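Local coordinates for putative pachytene checkpoint protein 2 (Caenorhabditis elegans, PDB 4XGU) that binds and hydrolyses ATP as an AAA+ protein remodeler and probably plays a key role in chromosome recombination during meiosis, at residues P181-T186 / V319-D324; A326-L331 / I371-A376; S388-L393 / L413-E418. All blocks are in the same frame, centred on the assembly; numbering follows the deposited sequence.

Interaction 1: residues P181-T186 / V319-D324. With ADP (adenosine-5'-diphosphate), chain H.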
loop_
_atom_site.group_PDB
_atom_site.type_symbol
_atom_site.label_atom_id
_atom_site.label_comp_id
_atom_site.label_asym_id
_atom_site.label_seq_id
_atom_site.Cartn_x
_atom_site.Cartn_y
_atom_site.Cartn_z
ATOM N N PRO B 181 19.213 -24.065 -2.006
ATOM C CA PRO B 181 20.024 -24.070 -0.782
ATOM C C PRO B 181 21.014 -25.235 -0.670
ATOM O O PRO B 181 22.011 -25.107 0.035
ATOM C CB PRO B 181 18.973 -24.167 0.331
ATOM C CG PRO B 181 17.724 -23.644 -0.273
ATOM C CD PRO B 181 17.770 -24.068 -1.707
ATOM N N GLY B 182 20.750 -26.349 -1.341
ATOM C CA GLY B 182 21.571 -27.534 -1.157
ATOM C C GLY B 182 22.780 -27.653 -2.069
ATOM O O GLY B 182 23.493 -28.656 -2.029
ATOM N N THR B 183 23.023 -26.627 -2.877
ATOM C CA THR B 183 24.043 -26.700 -3.921
ATOM C C THR B 183 25.455 -26.376 -3.431
ATOM O O THR B 183 26.440 -26.696 -4.099
ATOM C CB THR B 183 23.702 -25.752 -5.073
ATOM O OG1 THR B 183 23.773 -24.398 -4.609
ATOM C CG2 THR B 183 22.302 -26.036 -5.586
ATOM N N GLY B 184 25.554 -25.730 -2.274
ATOM C CA GLY B 184 26.852 -25.441 -1.686
ATOM C C GLY B 184 27.530 -24.201 -2.237
ATOM O O GLY B 184 28.723 -24.213 -2.532
ATOM N N LYS B 185 26.765 -23.122 -2.368
ATOM C CA LYS B 185 27.295 -21.858 -2.864
ATOM C C LYS B 185 28.260 -21.230 -1.867
ATOM O O LYS B 185 29.273 -20.645 -2.249
ATOM C CB LYS B 185 26.155 -20.890 -3.163
ATOM C CG LYS B 185 25.041 -21.496 -3.990
ATOM C CD LYS B 185 23.930 -20.495 -4.227
ATOM C CE LYS B 185 22.610 -21.021 -3.704
ATOM N NZ LYS B 185 22.628 -21.232 -2.230
ATOM N N THR B 186 27.929 -21.343 -0.586
ATOM C CA THR B 186 28.773 -20.810 0.473
ATOM C C THR B 186 30.137 -21.486 0.454
ATOM O O THR B 186 31.167 -20.818 0.528
ATOM C CB THR B 186 28.132 -20.999 1.860
ATOM O OG1 THR B 186 26.831 -20.398 1.875
ATOM C CG2 THR B 186 28.995 -20.361 2.936
ATOM N N VAL B 319 24.042 -22.099 -9.675
ATOM C CA VAL B 319 24.461 -23.426 -9.249
ATOM C C VAL B 319 23.240 -24.307 -9.029
ATOM O O VAL B 319 22.431 -24.047 -8.136
ATOM C CB VAL B 319 25.292 -23.369 -7.959
ATOM C CG1 VAL B 319 25.958 -24.702 -7.713
ATOM C CG2 VAL B 319 26.333 -22.266 -8.051
ATOM N N GLY B 320 23.100 -25.343 -9.846
ATOM C CA GLY B 320 21.932 -26.199 -9.773
ATOM C C GLY B 320 22.142 -27.398 -8.872
ATOM O O GLY B 320 23.264 -27.667 -8.439
ATOM N N GLN B 321 21.059 -28.112 -8.580
ATOM C CA GLN B 321 21.155 -29.367 -7.844
ATOM C C GLN B 321 21.959 -30.362 -8.676
ATOM O O GLN B 321 21.855 -30.366 -9.903
ATOM C CB GLN B 321 19.763 -29.923 -7.522
ATOM C CG GLN B 321 18.896 -29.020 -6.644
ATOM C CD GLN B 321 19.273 -29.066 -5.167
ATOM O OE1 GLN B 321 20.361 -29.514 -4.800
ATOM N NE2 GLN B 321 18.367 -28.601 -4.313
ATOM N N PRO B 322 22.771 -31.202 -8.016
ATOM C CA PRO B 322 23.677 -32.096 -8.746
ATOM C C PRO B 322 22.943 -33.026 -9.709
ATOM O O PRO B 322 21.855 -33.504 -9.392
ATOM C CB PRO B 322 24.357 -32.894 -7.629
ATOM C CG PRO B 322 23.416 -32.813 -6.473
ATOM C CD PRO B 322 22.801 -31.451 -6.565
ATOM N N SER B 323 23.534 -33.264 -10.874
ATOM C CA SER B 323 22.966 -34.180 -11.858
ATOM C C SER B 323 23.226 -35.631 -11.467
ATOM O O SER B 323 23.839 -35.900 -10.433
ATOM C CB SER B 323 23.541 -33.898 -13.247
ATOM O OG SER B 323 24.958 -33.948 -13.231
ATOM N N ASP B 324 22.763 -36.563 -12.297
ATOM C CA ASP B 324 22.904 -37.989 -12.011
ATOM C C ASP B 324 24.365 -38.416 -11.883
ATOM O O ASP B 324 24.707 -39.229 -11.025
ATOM C CB ASP B 324 22.212 -38.821 -13.093
ATOM C CG ASP B 324 20.708 -38.638 -13.094
ATOM O OD1 ASP B 324 20.248 -37.504 -12.845
ATOM O OD2 ASP B 324 19.986 -39.628 -13.339
HETATM P PB ADP H . 24.454 -23.328 0.337
HETATM O O1B ADP H . 23.916 -23.771 -1.000
HETATM O O2B ADP H . 25.507 -22.250 0.243
HETATM O O3B ADP H . 23.390 -23.061 1.380
HETATM P PA ADP H . 26.565 -24.513 1.795
HETATM O O1A ADP H . 27.689 -23.980 0.942
HETATM O O2A ADP H . 26.185 -23.809 3.078
HETATM O O3A ADP H . 25.244 -24.631 0.873
HETATM O "O5'" ADP H . 26.938 -26.033 2.167
HETATM C "C5'" ADP H . 26.079 -27.121 1.841
HETATM C "C4'" ADP H . 26.706 -28.409 2.358
HETATM O "O4'" ADP H . 26.320 -29.499 1.519
HETATM C "C3'" ADP H . 28.224 -28.336 2.343
HETATM O "O3'" ADP H . 28.730 -28.280 3.680
HETATM C "C2'" ADP H . 28.692 -29.600 1.652
HETATM O "O2'" ADP H . 29.238 -30.505 2.617
HETATM C "C1'" ADP H . 27.454 -30.211 1.017
HETATM N N9 ADP H . 27.509 -29.990 -0.451
HETATM C C8 ADP H . 26.663 -29.205 -1.146
HETATM N N7 ADP H . 26.963 -29.199 -2.470
HETATM C C5 ADP H . 28.028 -30.000 -2.639
HETATM C C6 ADP H . 28.853 -30.435 -3.787
HETATM N N6 ADP H . 28.581 -29.998 -5.040
HETATM N N1 ADP H . 29.877 -31.280 -3.541
HETATM C C2 ADP H . 30.150 -31.717 -2.296
HETATM N N3 ADP H . 29.444 -31.363 -1.206
HETATM C C4 ADP H . 28.386 -30.522 -1.309
#
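Above one face of the Gln321 side-chain amide stands the methyl group of Thr183, with CG2 4.1 Å from OE1; Gly182 C reaches the same oxygen more obliquely. The methyl also sits between two backbone carbonyls, 3.2 Å from Val319 O and 3.4 Å from Gly320 O, while Thr183 CB rests on Val319 CG1. With chi1 at 66°, Thr183 tucks OG1 between its own N and carbonyl carbon, where it bonds to Pro180 O, and CG2 is left to face the 319-321 backbone. A serine here would keep the hydroxyl but, without the methyl over Gln321 OE1, would probably open a gap between those carbonyls.

This is the P-loop, or Walker A turn, between strand 174-178 and helix 185-199, packed against the connector that leaves the edge strand 315-318 for the lid. Within the turn, Thr183 O lies 3.0 Å from ADP N7, tilted out of the adenine plane, a close approach of two acceptors and not a bond; the carbonyl takes its hydrogen bond from Tyr141 OH. Gly184 precedes the helix, and its N donates to ADP O1B over 2.9 Å. The same oxygen receives Lys185 NZ, bent round to it at 3.1 Å and also bonded to Asn300 OD1, and a weak bond from Lys185 N. Thr186 grips ADP O2B twice, through N at 2.7 Å, nearly straight at 166°, and through OG1 at 2.8 Å.

Interaction 2: residues A326-L331 / I371-A376. With ADP (adenosine-5'-diphosphate), chain H.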
loop_
_atom_site.group_PDB
_atom_site.type_symbol
_atom_site.label_atom_id
_atom_site.label_comp_id
_atom_site.label_asym_id
_atom_site.label_seq_id
_atom_site.Cartn_x
_atom_site.Cartn_y
_atom_site.Cartn_z
ATOM N N ALA B 326 26.848 -36.368 -11.041
ATOM C CA ALA B 326 27.383 -35.701 -9.862
ATOM C C ALA B 326 26.924 -36.402 -8.587
ATOM O O ALA B 326 27.690 -36.526 -7.629
ATOM C CB ALA B 326 26.971 -34.241 -9.844
ATOM N N ARG B 327 25.675 -36.860 -8.583
ATOM C CA ARG B 327 25.132 -37.583 -7.437
ATOM C C ARG B 327 25.949 -38.835 -7.149
ATOM O O ARG B 327 26.279 -39.116 -5.997
ATOM C CB ARG B 327 23.668 -37.957 -7.670
ATOM C CG ARG B 327 22.677 -36.852 -7.350
ATOM C CD ARG B 327 21.264 -37.262 -7.741
ATOM N NE ARG B 327 21.009 -37.094 -9.170
ATOM C CZ ARG B 327 20.240 -36.138 -9.681
ATOM N NH1 ARG B 327 19.636 -35.272 -8.877
ATOM N NH2 ARG B 327 20.065 -36.051 -10.994
ATOM N N TYR B 328 26.278 -39.579 -8.202
ATOM C CA TYR B 328 27.102 -40.776 -8.069
ATOM C C TYR B 328 28.449 -40.432 -7.445
ATOM O O TYR B 328 28.931 -41.132 -6.555
ATOM C CB TYR B 328 27.309 -41.452 -9.432
ATOM C CG TYR B 328 28.350 -42.552 -9.420
ATOM C CD1 TYR B 328 29.697 -42.264 -9.610
ATOM C CD2 TYR B 328 27.987 -43.879 -9.220
ATOM C CE1 TYR B 328 30.651 -43.260 -9.588
ATOM C CE2 TYR B 328 28.937 -44.884 -9.205
ATOM C CZ TYR B 328 30.266 -44.568 -9.388
ATOM O OH TYR B 328 31.215 -45.562 -9.371
ATOM N N SER B 329 29.050 -39.353 -7.935
ATOM C CA SER B 329 30.365 -38.919 -7.482
ATOM C C SER B 329 30.378 -38.650 -5.982
ATOM O O SER B 329 31.340 -38.981 -5.292
ATOM C CB SER B 329 30.800 -37.666 -8.242
ATOM O OG SER B 329 30.716 -37.863 -9.642
ATOM N N MET B 330 29.302 -38.053 -5.483
ATOM C CA MET B 330 29.178 -37.777 -4.059
ATOM C C MET B 330 29.015 -39.065 -3.264
ATOM O O MET B 330 29.653 -39.251 -2.227
ATOM C CB MET B 330 27.995 -36.850 -3.794
ATOM C CG MET B 330 28.088 -35.515 -4.501
ATOM S SD MET B 330 26.630 -34.511 -4.191
ATOM C CE MET B 330 27.019 -33.045 -5.141
ATOM N N LEU B 331 28.156 -39.951 -3.757
ATOM C CA LEU B 331 27.907 -41.226 -3.100
ATOM C C LEU B 331 29.169 -42.075 -3.052
ATOM O O LEU B 331 29.456 -42.713 -2.040
ATOM C CB LEU B 331 26.788 -41.987 -3.811
ATOM C CG LEU B 331 25.407 -41.334 -3.774
ATOM C CD1 LEU B 331 24.377 -42.230 -4.441
ATOM C CD2 LEU B 331 25.004 -41.027 -2.345
ATOM N N ILE B 371 25.303 -50.505 -9.994
ATOM C CA ILE B 371 24.297 -50.558 -8.935
ATOM C C ILE B 371 24.261 -49.239 -8.169
ATOM O O ILE B 371 23.188 -48.726 -7.849
ATOM C CB ILE B 371 24.560 -51.717 -7.950
ATOM C CG1 ILE B 371 24.374 -53.066 -8.641
ATOM C CG2 ILE B 371 23.609 -51.642 -6.771
ATOM C CD1 ILE B 371 24.836 -54.240 -7.809
ATOM N N LEU B 372 25.439 -48.690 -7.890
ATOM C CA LEU B 372 25.545 -47.410 -7.199
ATOM C C LEU B 372 24.986 -46.280 -8.055
ATOM O O LEU B 372 24.357 -45.355 -7.543
ATOM C CB LEU B 372 27.000 -47.119 -6.824
ATOM C CG LEU B 372 27.264 -45.799 -6.095
ATOM C CD1 LEU B 372 26.417 -45.705 -4.838
ATOM C CD2 LEU B 372 28.739 -45.660 -5.759
ATOM N N PHE B 373 25.217 -46.363 -9.362
ATOM C CA PHE B 373 24.667 -45.386 -10.295
ATOM C C PHE B 373 23.145 -45.451 -10.303
ATOM O O PHE B 373 22.467 -44.431 -10.444
ATOM C CB PHE B 373 25.208 -45.618 -11.706
ATOM C CG PHE B 373 24.785 -44.569 -12.696
ATOM C CD1 PHE B 373 23.627 -44.721 -13.441
ATOM C CD2 PHE B 373 25.545 -43.427 -12.878
ATOM C CE1 PHE B 373 23.237 -43.754 -14.348
ATOM C CE2 PHE B 373 25.163 -42.459 -13.784
ATOM C CZ PHE B 373 24.009 -42.622 -14.520
ATOM N N LYS B 374 22.618 -46.664 -10.159
ATOM C CA LYS B 374 21.178 -46.886 -10.121
ATOM C C LYS B 374 20.582 -46.208 -8.893
ATOM O O LYS B 374 19.464 -45.696 -8.934
ATOM C CB LYS B 374 20.869 -48.387 -10.120
ATOM C CG LYS B 374 19.482 -48.757 -10.632
ATOM C CD LYS B 374 18.477 -48.908 -9.500
ATOM C CE LYS B 374 17.151 -49.439 -10.019
ATOM N NZ LYS B 374 16.530 -48.508 -11.002
ATOM N N ILE B 375 21.343 -46.204 -7.801
ATOM C CA ILE B 375 20.940 -45.509 -6.585
ATOM C C ILE B 375 20.878 -44.009 -6.841
ATOM O O ILE B 375 19.950 -43.330 -6.401
ATOM C CB ILE B 375 21.907 -45.798 -5.419
ATOM C CG1 ILE B 375 21.886 -47.286 -5.066
ATOM C CG2 ILE B 375 21.546 -44.964 -4.198
ATOM C CD1 ILE B 375 22.780 -47.646 -3.903
ATOM N N ALA B 376 21.871 -43.502 -7.568
ATOM C CA ALA B 376 21.914 -42.092 -7.939
ATOM C C ALA B 376 20.690 -41.708 -8.766
ATOM O O ALA B 376 20.212 -40.575 -8.692
ATOM C CB ALA B 376 23.192 -41.786 -8.702
HETATM P PB ADP H . 24.454 -23.328 0.337
HETATM O O1B ADP H . 23.916 -23.771 -1.000
HETATM O O2B ADP H . 25.507 -22.250 0.243
HETATM O O3B ADP H . 23.390 -23.061 1.380
HETATM P PA ADP H . 26.565 -24.513 1.795
HETATM O O1A ADP H . 27.689 -23.980 0.942
HETATM O O2A ADP H . 26.185 -23.809 3.078
HETATM O O3A ADP H . 25.244 -24.631 0.873
HETATM O "O5'" ADP H . 26.938 -26.033 2.167
HETATM C "C5'" ADP H . 26.079 -27.121 1.841
HETATM C "C4'" ADP H . 26.706 -28.409 2.358
HETATM O "O4'" ADP H . 26.320 -29.499 1.519
HETATM C "C3'" ADP H . 28.224 -28.336 2.343
HETATM O "O3'" ADP H . 28.730 -28.280 3.680
HETATM C "C2'" ADP H . 28.692 -29.600 1.652
HETATM O "O2'" ADP H . 29.238 -30.505 2.617
HETATM C "C1'" ADP H . 27.454 -30.211 1.017
HETATM N N9 ADP H . 27.509 -29.990 -0.451
HETATM C C8 ADP H . 26.663 -29.205 -1.146
HETATM N N7 ADP H . 26.963 -29.199 -2.470
HETATM C C5 ADP H . 28.028 -30.000 -2.639
HETATM C C6 ADP H . 28.853 -30.435 -3.787
HETATM N N6 ADP H . 28.581 -29.998 -5.040
HETATM N N1 ADP H . 29.877 -31.280 -3.541
HETATM C C2 ADP H . 30.150 -31.717 -2.296
HETATM N N3 ADP H . 29.444 -31.363 -1.206
HETATM C C4 ADP H . 28.386 -30.522 -1.309
#
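The CD2-CE2 side of the Tyr328 ring meets the Leu372 fork obliquely where two helices of the AAA+ lid domain cross; the axes of their short segments approach to 8.6 Å, with 119° between N-to-C directions. This is the tight part. Tyr328 CE2 comes to 3.5 Å from Leu372 CD2, the two side chains crossing at about a right angle. With CG anti to the backbone N (chi1 170°), the tyrosine ring is carried across to helix 367-378, and the backbone N of Phe373 ends up at the ring edge, 3.7 Å from Tyr328 CD2. One turn on, Leu331 continues the apolar seam: its CB meets Leu372 CD1 at 3.9 Å, and its CD1 touches Ile375 CG2. The small Ala376 lets the backbones come close, its CB lying 3.8 Å from Tyr328 N and against Arg327 CB.

The packing thins toward the outside. Phe373 offers mainly its CB to the tyrosine, and its ring, partly exposed, makes a cation-pi contact with Arg365. Ile371 and Lys374 point away from the crossing on the exposed side of their helix, where Lys374 pairs with Glu378.

Two buried polar groups find their partners beyond the crossing: Arg327, passing by Ala376 O, forms a salt bridge with Asp324 at the start of its own helix, and Tyr328 OH is hydrogen-bonded to Gln356 O.

Helix 324-340 turns a different side to the nucleotide, where the extended Met330 places CE over the adenine face, 3.4 Å from ADP N6.

Interaction 3: residues S388-L393 / L413-E418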
loop_
_atom_site.group_PDB
_atom_site.type_symbol
_atom_site.label_atom_id
_atom_site.label_comp_id
_atom_site.label_asym_id
_atom_site.label_seq_id
_atom_site.Cartn_x
_atom_site.Cartn_y
_atom_site.Cartn_z
ATOM N N SER B 388 25.173 -35.484 1.487
ATOM C CA SER B 388 26.215 -35.476 2.506
ATOM C C SER B 388 25.681 -35.977 3.841
ATOM O O SER B 388 26.437 -36.488 4.667
ATOM C CB SER B 388 26.793 -34.071 2.674
ATOM O OG SER B 388 27.442 -33.646 1.492
ATOM N N MET B 389 24.375 -35.820 4.045
ATOM C CA MET B 389 23.717 -36.252 5.275
ATOM C C MET B 389 23.463 -37.756 5.275
ATOM O O MET B 389 23.366 -38.373 6.329
ATOM C CB MET B 389 22.388 -35.512 5.469
ATOM C CG MET B 389 22.472 -33.989 5.483
ATOM S SD MET B 389 22.610 -33.248 7.122
ATOM C CE MET B 389 24.366 -33.397 7.422
ATOM N N LEU B 390 23.346 -38.339 4.086
ATOM C CA LEU B 390 22.969 -39.747 3.945
ATOM C C LEU B 390 23.828 -40.780 4.696
ATOM O O LEU B 390 23.272 -41.700 5.296
ATOM C CB LEU B 390 22.933 -40.124 2.461
ATOM C CG LEU B 390 21.654 -39.761 1.708
ATOM C CD1 LEU B 390 21.722 -40.283 0.286
ATOM C CD2 LEU B 390 20.433 -40.313 2.431
ATOM N N PRO B 391 25.172 -40.656 4.656
ATOM C CA PRO B 391 25.983 -41.714 5.280
ATOM C C PRO B 391 25.691 -41.978 6.760
ATOM O O PRO B 391 25.667 -43.142 7.160
ATOM C CB PRO B 391 27.413 -41.193 5.113
ATOM C CG PRO B 391 27.354 -40.366 3.889
ATOM C CD PRO B 391 26.023 -39.680 3.952
ATOM N N THR B 392 25.468 -40.934 7.554
ATOM C CA THR B 392 25.239 -41.124 8.984
ATOM C C THR B 392 23.895 -41.800 9.257
ATOM O O THR B 392 23.710 -42.425 10.299
ATOM C CB THR B 392 25.307 -39.792 9.758
ATOM O OG1 THR B 392 25.112 -40.043 11.156
ATOM C CG2 THR B 392 24.241 -38.830 9.277
ATOM N N LEU B 393 22.960 -41.676 8.320
ATOM C CA LEU B 393 21.692 -42.390 8.417
ATOM C C LEU B 393 21.903 -43.861 8.082
ATOM O O LEU B 393 21.291 -44.742 8.685
ATOM C CB LEU B 393 20.643 -41.775 7.487
ATOM C CG LEU B 393 19.265 -42.443 7.470
ATOM C CD1 LEU B 393 18.644 -42.462 8.861
ATOM C CD2 LEU B 393 18.342 -41.745 6.483
ATOM N N LEU B 413 20.592 -47.407 -0.553
ATOM C CA LEU B 413 19.352 -47.320 -1.315
ATOM C C LEU B 413 18.148 -47.118 -0.394
ATOM O O LEU B 413 17.248 -46.334 -0.700
ATOM C CB LEU B 413 19.159 -48.576 -2.167
ATOM C CG LEU B 413 17.965 -48.554 -3.123
ATOM C CD1 LEU B 413 18.186 -47.528 -4.225
ATOM C CD2 LEU B 413 17.722 -49.937 -3.705
ATOM N N GLU B 414 18.138 -47.821 0.734
ATOM C CA GLU B 414 17.043 -47.698 1.689
ATOM C C GLU B 414 16.984 -46.302 2.297
ATOM O O GLU B 414 15.904 -45.737 2.469
ATOM C CB GLU B 414 17.169 -48.743 2.796
ATOM C CG GLU B 414 16.423 -50.033 2.513
ATOM C CD GLU B 414 15.789 -50.617 3.758
ATOM O OE1 GLU B 414 14.823 -51.400 3.625
ATOM O OE2 GLU B 414 16.252 -50.290 4.872
ATOM N N ALA B 415 18.149 -45.754 2.624
ATOM C CA ALA B 415 18.224 -44.420 3.207
ATOM C C ALA B 415 17.727 -43.367 2.222
ATOM O O ALA B 415 17.012 -42.440 2.604
ATOM C CB ALA B 415 19.646 -44.111 3.644
ATOM N N VAL B 416 18.107 -43.520 0.956
ATOM C CA VAL B 416 17.661 -42.617 -0.102
ATOM C C VAL B 416 16.140 -42.580 -0.183
ATOM O O VAL B 416 15.535 -41.507 -0.188
ATOM C CB VAL B 416 18.227 -43.028 -1.478
ATOM C CG1 VAL B 416 17.518 -42.273 -2.591
ATOM C CG2 VAL B 416 19.729 -42.788 -1.536
ATOM N N LYS B 417 15.531 -43.760 -0.237
ATOM C CA LYS B 417 14.079 -43.880 -0.293
ATOM C C LYS B 417 13.420 -43.283 0.943
ATOM O O LYS B 417 12.375 -42.639 0.852
ATOM C CB LYS B 417 13.673 -45.346 -0.447
ATOM C CG LYS B 417 13.101 -45.686 -1.810
ATOM C CD LYS B 417 13.508 -47.082 -2.245
ATOM C CE LYS B 417 12.827 -47.466 -3.545
ATOM N NZ LYS B 417 13.330 -48.764 -4.068
ATOM N N GLU B 418 14.040 -43.498 2.099
ATOM C CA GLU B 418 13.505 -42.989 3.352
ATOM C C GLU B 418 13.604 -41.470 3.389
ATOM O O GLU B 418 12.719 -40.788 3.906
ATOM C CB GLU B 418 14.247 -43.600 4.542
ATOM C CG GLU B 418 13.459 -43.577 5.840
ATOM C CD GLU B 418 14.293 -43.996 7.034
ATOM O OE1 GLU B 418 14.949 -43.118 7.635
ATOM O OE2 GLU B 418 14.293 -45.199 7.372
#
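Leu393 reaches across to helix 405-420 between Ala415 and Glu418. Its CB already points at that helix, and with CG anti to the backbone N (chi1 179°) the chain carries straight on. CG comes to 4.2 Å from Ala415 CB, and the fork then splits. CD2 settles at 3.9 Å from Ala415 CB and at 3.8 Å from Glu418 OE1, while CD1, of all segment 413-418, reaches just Glu418 OE1, at 3.9 Å. The glutamate, extended beyond CG, crosses the leucine at an oblique angle, and its other oxygen, OE2, makes a salt bridge with Lys397, on the same helix as Leu393.

Leu390, one turn earlier, does the deeper work. Its CD1 packs obliquely against Val416 CG2 at 3.7 Å, and its CD2 lies 4.1 Å from Ala415 CB, so that this methyl is shared by both leucines. Val416 directs its CB away from helix 384-397, yet CG2, set beside its own backbone N, still meets the leucine; the same side chain also packs on Ile375 of helix 367-378.

This is helix-to-helix packing in the all-helical C-terminal lid, the segments crossing at 117° with axes 9.4 Å apart. Helix 384-397 is kinked at Pro391, which has no N-H to give to the preceding turn, and the N of Thr392 makes no such bond either. Helix 384-397 also borders a second subunit, where Pro391 packs on Ile169 and Thr392 on Tyr152 of that neighbouring chain.

Between the two segments the meeting is one of methyl groups, with a carboxylate at its exposed border. Fit of shape, with nothing directional between these side chains, is therefore likely to set how the two helices lie.

How the interactions relate
Along the chain the three contacts follow one another, leading from the ATPase core out into the lid. Interaction 1 sits at the nucleotide end of the parallel part of the core sheet, and its second segment runs into helix 324-340, the first helix of interaction 2, about 15 Å away between centres. Pro322 packs on Met330 at that junction. Interactions 2 and 3, with centres about 12 Å apart, share one lid core: Ile375 touches Leu413 and Val416, and Leu331 approaches Leu390. ADP contacts the P-loop, Met330 and Ser388, so nucleotide bridges core and lid, consistent with the way AAA+ proteins couple nucleotide state to domain orientation.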